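Local coordinates for Lactamase_B domain-containing protein (PDB 7EV5) that probably acts as a two-zinc hydrolase of the metallo-beta-lactamase fold, with dual activity linked to B3 beta-lactamases and glyoxalase II, at residues F2-L7 with Q11-V16; F57-A62 with S148-F153. All blocks are in the same frame, centred on the assembly; numbering follows the deposited sequence.

Interaction 1 closes along the chain before interaction 2 opens, and their centres lie about 10 Å apart. Interaction 1 is the hairpin of strands 2-7 and 12-18, at one edge of the first mixed sheet, strand 2-7 outermost. Interaction 2 joins two parts of the fold. Segment 57-62 lies in the loop after strand 46-51 of that same sheet. Segment 148-153 begins at the end of strand 145-149 of the second sheet. The two interactions touch where Thr-12 OG1 lies 2.8 Å from Asp-58 OD2, a probable hydrogen bond. Thr-12 CG2 also packs against His-59 CE1. The turn end of the hairpin therefore reaches the zinc site and forms part of its second shell.

Interaction 1: F2-L7 with Q11-V16; sequences FKQIPL and QTNAYV
Lys-3 and Val-16 pair near one end of an antiparallel beta hairpin, the first two strands of the metallo-beta-lactamase fold. Their backbones exchange two hydrogen bonds, with Lys-3 N 2.8 Å from Val-16 O. Ile-5 and Ala-14 form a second bonded pair. Leu-7 N gives a further bond to Thr-12 O.

Gln-4, Asn-13 and Tyr-15 share one face of the hairpin. The chain of Gln-4 is extended, with CG anti to the backbone N (chi1 180°), and runs alongside the Tyr-15 ring. Gln-4 NE2 donates to Tyr-15 OH at 3.1 Å, the hydroxyl lying 22° out of the amide plane. Tyr-15 OH and Asn-13 ND2 both bond Ser-189 O at the end of strand 186-189, and Asn-13 ND2 also bonds Gly-192 O.

Apolar contacts line both faces. Phe-2 CD1 lies 3.8 Å from Tyr-15 CD1, the ring planes 61° apart. On the other face Ile-5 CD1 meets Val-16 CG2 at 3.9 Å, and Trp-39 of helix 33-42 touches both residues. Leu-7 CD1 packs on Ala-14 CB at 3.6 Å.

A water bridges the end of the first strand and the turn. It donates to Pro-6 O at 2.7 Å and accepts from Gln-11 NE2, which also bonds Gly-8 O.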
# COMPACT_ATOMS: atom_id res chain seq x y z
N PHE A 2 -10.13 -4.60 9.75
CA PHE A 2 -8.86 -3.93 9.52
C PHE A 2 -8.87 -2.59 10.22
O PHE A 2 -9.92 -2.04 10.55
CB PHE A 2 -8.53 -3.76 8.02
CG PHE A 2 -9.34 -2.70 7.33
CD1 PHE A 2 -8.86 -1.41 7.21
CD2 PHE A 2 -10.57 -3.01 6.77
CE1 PHE A 2 -9.61 -0.42 6.57
CE2 PHE A 2 -11.32 -2.03 6.13
CZ PHE A 2 -10.84 -0.74 6.03
N LYS A 3 -7.66 -2.07 10.44
CA LYS A 3 -7.48 -0.73 10.98
C LYS A 3 -6.65 0.12 10.03
O LYS A 3 -5.62 -0.33 9.52
CB LYS A 3 -6.83 -0.75 12.36
CG LYS A 3 -6.93 0.61 13.04
CD LYS A 3 -6.50 0.60 14.49
CE LYS A 3 -7.07 1.82 15.21
NZ LYS A 3 -6.31 2.15 16.45
N GLN A 4 -7.12 1.34 9.81
CA GLN A 4 -6.36 2.38 9.13
C GLN A 4 -5.52 3.11 10.17
O GLN A 4 -6.06 3.62 11.16
CB GLN A 4 -7.34 3.36 8.48
CG GLN A 4 -6.69 4.51 7.72
CD GLN A 4 -7.74 5.43 7.15
OE1 GLN A 4 -8.63 5.89 7.86
NE2 GLN A 4 -7.68 5.67 5.85
N ILE A 5 -4.21 3.16 9.94
CA ILE A 5 -3.26 3.73 10.90
C ILE A 5 -2.38 4.75 10.20
O ILE A 5 -1.36 4.38 9.59
CB ILE A 5 -2.44 2.63 11.59
CG1 ILE A 5 -3.36 1.57 12.21
CG2 ILE A 5 -1.52 3.23 12.65
CD1 ILE A 5 -2.66 0.41 12.88
N PRO A 6 -2.72 6.04 10.24
CA PRO A 6 -1.83 7.05 9.65
C PRO A 6 -0.55 7.14 10.47
O PRO A 6 -0.58 7.12 11.70
CB PRO A 6 -2.64 8.35 9.76
CG PRO A 6 -4.05 7.92 9.97
CD PRO A 6 -4.00 6.61 10.69
N LEU A 7 0.59 7.22 9.77
CA LEU A 7 1.89 7.17 10.42
C LEU A 7 2.87 8.16 9.82
O LEU A 7 2.88 8.38 8.60
CB LEU A 7 2.52 5.77 10.29
CG LEU A 7 1.82 4.61 11.00
CD1 LEU A 7 2.38 3.29 10.49
CD2 LEU A 7 2.00 4.71 12.51
N GLN A 11 1.73 11.25 7.38
CA GLN A 11 0.47 10.64 7.81
C GLN A 11 -0.07 9.63 6.79
O GLN A 11 -1.28 9.41 6.71
CB GLN A 11 -0.59 11.68 8.19
CG GLN A 11 -0.27 12.42 9.49
CD GLN A 11 -0.52 11.56 10.72
OE1 GLN A 11 -1.66 11.38 11.14
NE2 GLN A 11 0.54 11.01 11.29
N THR A 12 0.84 9.02 6.03
CA THR A 12 0.47 7.94 5.13
C THR A 12 -0.23 6.83 5.90
O THR A 12 0.18 6.46 7.01
CB THR A 12 1.75 7.39 4.50
OG1 THR A 12 2.40 8.46 3.80
CG2 THR A 12 1.44 6.27 3.50
N ASN A 13 -1.29 6.29 5.30
CA ASN A 13 -2.08 5.24 5.94
C ASN A 13 -1.37 3.90 5.80
O ASN A 13 -1.28 3.35 4.70
CB ASN A 13 -3.45 5.13 5.28
CG ASN A 13 -4.29 6.36 5.48
OD1 ASN A 13 -4.36 6.90 6.58
ND2 ASN A 13 -4.96 6.80 4.42
N ALA A 14 -0.88 3.36 6.91
CA ALA A 14 -0.67 1.93 6.97
C ALA A 14 -2.01 1.26 7.23
O ALA A 14 -2.98 1.89 7.65
CB ALA A 14 0.27 1.57 8.12
N TYR A 15 -2.07 -0.04 6.97
CA TYR A 15 -3.26 -0.82 7.30
C TYR A 15 -2.84 -2.10 7.99
O TYR A 15 -1.84 -2.71 7.62
CB TYR A 15 -4.11 -1.16 6.05
CG TYR A 15 -4.70 0.09 5.47
CD1 TYR A 15 -5.88 0.61 5.97
CD2 TYR A 15 -4.06 0.77 4.45
CE1 TYR A 15 -6.41 1.78 5.47
CE2 TYR A 15 -4.57 1.95 3.95
CZ TYR A 15 -5.76 2.44 4.45
OH TYR A 15 -6.30 3.62 3.96
N VAL A 16 -3.61 -2.51 8.99
CA VAL A 16 -3.47 -3.84 9.56
C VAL A 16 -4.77 -4.58 9.34
O VAL A 16 -5.82 -4.17 9.87
CB VAL A 16 -3.08 -3.82 11.04
CG1 VAL A 16 -2.96 -5.25 11.54
CG2 VAL A 16 -1.78 -3.06 11.25
O HOH W 1 0.08 9.03 13.45

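Interaction 2: F57-A62 with S148-F153; sequences FDHIGA and SGDVLF. With ZN (zinc ion), chain C.
Asp-58 OD2 is gripped twice, by a zinc ion at 2.3 Å and by the hydroxyl of Thr-12. Across the contact Asp-150 OD2 binds the same zinc at 2.0 Å. His-59 NE2 adds a third bond to the zinc, at 2.1 Å. His-191 and a water complete the set of ligands.

The two segments meet through the metal. The side chains of His-59 and Asp-150 come from opposite directions and converge on the zinc. Their flat groups are turned 64° apart. NE2 of His-59 and OD2 of Asp-150 are 3.1 Å apart because both bind the ion, and the pair is not a hydrogen bond. The other oxygen, Asp-150 OD1, lies 3.2 Å from His-59 CE1. Asp-58 OD2 and Asp-150 OD2 are 4.4 Å apart, on nearly opposite sides of the zinc. The metal between them probably offsets their like charges.

The first torsion of Asp-58 (chi1 59°) places CG between the backbone N and the carbonyl carbon. The carboxylate then reaches the metal with OD2, while OD1 lies in the plane of the His-59 ring, at its edge. OD1 also accepts a hydrogen bond of 2.8 Å from the zinc-bound water. On the side away from the zinc, His-59 ND1 bonds Asp-28 OD2, which helps to fix the ring's rotation. Asp-150 sits in a type II' beta turn from Ser-148 to Val-151, just after strand 145-149.

Asp-150 also belongs to the other zinc site, with His-54, His-56 and His-131. His-54, His-56, Asp-58 and His-59 make up the HxHxDH motif. With His-131, His-191 and the shared Asp-150, they form the dinuclear zinc centre of the metallo-beta-lactamase fold, the aspartate bridging the metals as in glyoxalase II.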
# COMPACT_ATOMS: atom_id res chain seq x y z
N PHE A 57 9.06 6.53 -0.18
CA PHE A 57 9.60 6.63 1.18
C PHE A 57 8.51 6.68 2.25
O PHE A 57 8.69 6.16 3.36
CB PHE A 57 10.52 7.85 1.30
CG PHE A 57 9.77 9.17 1.32
CD1 PHE A 57 9.44 9.79 2.52
CD2 PHE A 57 9.37 9.76 0.13
CE1 PHE A 57 8.74 10.99 2.53
CE2 PHE A 57 8.67 10.96 0.13
CZ PHE A 57 8.35 11.58 1.33
N ASP A 58 7.38 7.34 1.95
CA ASP A 58 6.34 7.53 2.95
C ASP A 58 5.56 6.25 3.23
O ASP A 58 4.73 6.24 4.15
CB ASP A 58 5.41 8.69 2.55
CG ASP A 58 4.73 8.47 1.21
OD1 ASP A 58 5.45 8.29 0.20
OD2 ASP A 58 3.47 8.52 1.19
N HIS A 59 5.82 5.19 2.48
CA HIS A 59 5.19 3.90 2.70
C HIS A 59 6.13 2.86 3.30
O HIS A 59 5.67 1.74 3.58
CB HIS A 59 4.58 3.38 1.39
CG HIS A 59 3.52 4.29 0.85
ND1 HIS A 59 2.18 3.96 0.83
CD2 HIS A 59 3.61 5.55 0.37
CE1 HIS A 59 1.49 4.98 0.35
NE2 HIS A 59 2.33 5.97 0.08
N ILE A 60 7.41 3.18 3.51
CA ILE A 60 8.42 2.18 3.84
C ILE A 60 9.26 2.53 5.06
O ILE A 60 10.12 1.73 5.44
CB ILE A 60 9.34 1.86 2.65
CG1 ILE A 60 10.24 3.08 2.37
CG2 ILE A 60 8.52 1.43 1.44
CD1 ILE A 60 11.36 2.80 1.39
N GLY A 61 9.05 3.68 5.68
CA GLY A 61 9.98 4.13 6.71
C GLY A 61 10.03 3.24 7.94
O GLY A 61 11.04 3.22 8.64
N ALA A 62 8.96 2.50 8.21
CA ALA A 62 8.91 1.59 9.35
C ALA A 62 9.16 0.13 8.96
O ALA A 62 9.07 -0.75 9.83
CB ALA A 62 7.58 1.72 10.07
N SER A 148 -5.11 -0.24 -2.18
CA SER A 148 -4.67 0.20 -3.50
C SER A 148 -3.61 1.30 -3.47
O SER A 148 -3.34 1.91 -4.50
CB SER A 148 -5.88 0.64 -4.33
OG SER A 148 -6.77 1.45 -3.58
N GLY A 149 -3.02 1.57 -2.31
CA GLY A 149 -1.95 2.56 -2.28
C GLY A 149 -2.40 3.91 -2.79
O GLY A 149 -3.45 4.44 -2.39
N ASP A 150 -1.60 4.51 -3.67
CA ASP A 150 -1.77 5.91 -4.05
C ASP A 150 -2.39 6.07 -5.43
O ASP A 150 -2.16 7.08 -6.09
CB ASP A 150 -0.44 6.66 -3.95
CG ASP A 150 0.03 6.83 -2.51
OD1 ASP A 150 -0.63 6.32 -1.59
OD2 ASP A 150 1.10 7.45 -2.32
N VAL A 151 -3.20 5.11 -5.87
CA VAL A 151 -3.85 5.22 -7.17
C VAL A 151 -5.09 6.10 -7.09
O VAL A 151 -5.27 7.03 -7.90
CB VAL A 151 -4.17 3.81 -7.69
CG1 VAL A 151 -5.02 3.89 -8.94
CG2 VAL A 151 -2.88 3.05 -7.98
N LEU A 152 -5.96 5.82 -6.13
CA LEU A 152 -7.29 6.42 -6.04
C LEU A 152 -7.53 6.83 -4.60
O LEU A 152 -7.40 6.01 -3.69
CB LEU A 152 -8.36 5.40 -6.47
CG LEU A 152 -9.82 5.81 -6.34
CD1 LEU A 152 -10.13 7.02 -7.23
CD2 LEU A 152 -10.75 4.65 -6.65
N PHE A 153 -7.88 8.10 -4.39
CA PHE A 153 -8.19 8.59 -3.06
C PHE A 153 -9.64 9.03 -3.02
O PHE A 153 -10.32 9.09 -4.05
CB PHE A 153 -7.32 9.80 -2.71
CG PHE A 153 -5.84 9.57 -2.86
CD1 PHE A 153 -5.18 8.62 -2.08
CD2 PHE A 153 -5.10 10.33 -3.75
CE1 PHE A 153 -3.80 8.43 -2.21
CE2 PHE A 153 -3.72 10.14 -3.88
CZ PHE A 153 -3.07 9.19 -3.12
ZN ZN C . 2.03 7.90 -0.55
O HOH W 2 3.54 8.19 -1.83